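Local coordinates for protein citrate synthase (PDB 6ABX) that probably catalyses the condensation of oxaloacetate and acetyl-CoA with water to give citrate and CoA, a step of the tricarboxylic acid cycle, at residues S149-F152 with L153-I156. Residues are numbered along the deposited sequence; the frame is centred on the assembly and turned at random.
Sequences SENF and LYMI
The first torsions of Asn151 (chi1 -179°, CG turned away from the backbone N) and of Met155, one turn later in the helix (CG opposite the carbonyl carbon), set the amide end of Asn151 beside the Met155 side chain, the two chains crossing at a slant. The bend at chi3 (-58°) leaves Met155 CE 3.4 Å from Asn151 ND2, with Met155 SD 3.5 Å from that nitrogen. Asn151 OD1 sits at the edge of the Tyr154 ring, 3.8 Å from Tyr154 CD2, with amide and ring planes 39° apart; Asn151 OD1 also accepts a hydrogen bond from Asp143 N, outside the two segments. An alanine in place of Asn151 would probably leave Asp143 N without this acceptor and the Met155 thioether freer to turn. The Phe152 ring meets its neighbours obliquely, Phe152 CD1 standing 4.4 Å from Ile156 CG1. This apolar side faces helix 112-134, and Phe319 packs edge-to-face with the Phe152 ring. Along the backbone, Tyr154 N donates a hydrogen bond to Glu150 O (3.0 Å) and Met155 N to Asn151 O (2.9 Å), while Leu153 N and Ile156 N donate to Ser149 O and Phe152 O respectively. These successive i to i+4 bonds are those of an alpha-helix, here helix 148-157, packed against helices 112-134 and 163-174 of the largely helical citrate synthase fold.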
loop_
_atom_site.group_PDB
_atom_site.type_symbol
_atom_site.label_atom_id
_atom_site.label_comp_id
_atom_site.label_asym_id
_atom_site.label_seq_id
_atom_site.Cartn_x
_atom_site.Cartn_y
_atom_site.Cartn_z
ATOM N N SER A 149 -26.484 2.404 5.320
ATOM C CA SER A 149 -26.663 3.491 4.323
ATOM C C SER A 149 -27.518 4.625 4.921
ATOM O O SER A 149 -27.228 5.805 4.664
ATOM C CB SER A 149 -27.261 2.929 3.059
ATOM O OG SER A 149 -26.363 1.990 2.463
ATOM N N GLU A 150 -28.516 4.264 5.726
ATOM C CA GLU A 150 -29.349 5.306 6.382
ATOM C C GLU A 150 -28.452 6.178 7.289
ATOM O O GLU A 150 -28.525 7.421 7.308
ATOM C CB GLU A 150 -30.509 4.697 7.173
ATOM C CG GLU A 150 -31.381 5.832 7.695
ATOM C CD GLU A 150 -32.723 5.531 8.332
ATOM O OE1 GLU A 150 -33.030 4.307 8.521
ATOM O OE2 GLU A 150 -33.444 6.543 8.640
ATOM N N ASN A 151 -27.584 5.522 8.061
ATOM C CA ASN A 151 -26.694 6.216 8.952
ATOM C C ASN A 151 -25.716 7.119 8.182
ATOM O O ASN A 151 -25.347 8.212 8.671
ATOM C CB ASN A 151 -25.880 5.259 9.822
ATOM C CG ASN A 151 -24.971 5.999 10.765
ATOM O OD1 ASN A 151 -25.470 6.676 11.679
ATOM N ND2 ASN A 151 -23.673 5.837 10.602
ATOM N N PHE A 152 -25.215 6.649 7.035
ATOM C CA PHE A 152 -24.241 7.403 6.273
ATOM C C PHE A 152 -24.868 8.751 5.838
ATOM O O PHE A 152 -24.270 9.828 6.017
ATOM C CB PHE A 152 -23.785 6.582 5.053
ATOM C CG PHE A 152 -22.451 6.960 4.455
ATOM C CD1 PHE A 152 -21.802 8.143 4.763
ATOM C CD2 PHE A 152 -21.832 6.102 3.567
ATOM C CE1 PHE A 152 -20.573 8.456 4.216
ATOM C CE2 PHE A 152 -20.617 6.440 2.995
ATOM C CZ PHE A 152 -19.961 7.579 3.362
ATOM N N LEU A 153 -26.096 8.699 5.364
ATOM C CA LEU A 153 -26.795 9.928 4.953
ATOM C C LEU A 153 -27.134 10.804 6.158
ATOM O O LEU A 153 -27.016 12.014 6.107
ATOM C CB LEU A 153 -28.048 9.591 4.155
ATOM C CG LEU A 153 -27.791 8.983 2.774
ATOM C CD1 LEU A 153 -29.097 8.585 2.125
ATOM C CD2 LEU A 153 -27.011 9.930 1.899
ATOM N N TYR A 154 -27.478 10.180 7.275
ATOM C CA TYR A 154 -27.758 10.894 8.538
ATOM C C TYR A 154 -26.522 11.683 8.993
ATOM O O TYR A 154 -26.601 12.843 9.353
ATOM C CB TYR A 154 -28.202 9.900 9.612
ATOM C CG TYR A 154 -28.173 10.446 11.008
ATOM C CD1 TYR A 154 -29.086 11.413 11.395
ATOM C CD2 TYR A 154 -27.196 10.080 11.905
ATOM C CE1 TYR A 154 -29.014 11.978 12.663
ATOM C CE2 TYR A 154 -27.133 10.610 13.188
ATOM C CZ TYR A 154 -28.071 11.549 13.571
ATOM O OH TYR A 154 -28.012 12.114 14.826
ATOM N N MET A 155 -25.341 11.093 8.880
ATOM C CA MET A 155 -24.134 11.731 9.342
ATOM C C MET A 155 -23.747 12.913 8.438
ATOM O O MET A 155 -22.994 13.769 8.868
ATOM C CB MET A 155 -22.980 10.745 9.445
ATOM C CG MET A 155 -23.158 9.715 10.588
ATOM S SD MET A 155 -21.687 8.719 10.852
ATOM C CE MET A 155 -21.520 8.022 9.199
ATOM N N ILE A 156 -24.117 12.882 7.152
ATOM C CA ILE A 156 -23.873 14.025 6.241
ATOM C C ILE A 156 -24.889 15.143 6.458
ATOM O O ILE A 156 -24.541 16.347 6.387
ATOM C CB ILE A 156 -23.933 13.510 4.776
ATOM C CG1 ILE A 156 -22.878 12.449 4.500
ATOM C CG2 ILE A 156 -23.818 14.655 3.794
ATOM C CD1 ILE A 156 -21.529 13.062 4.415
#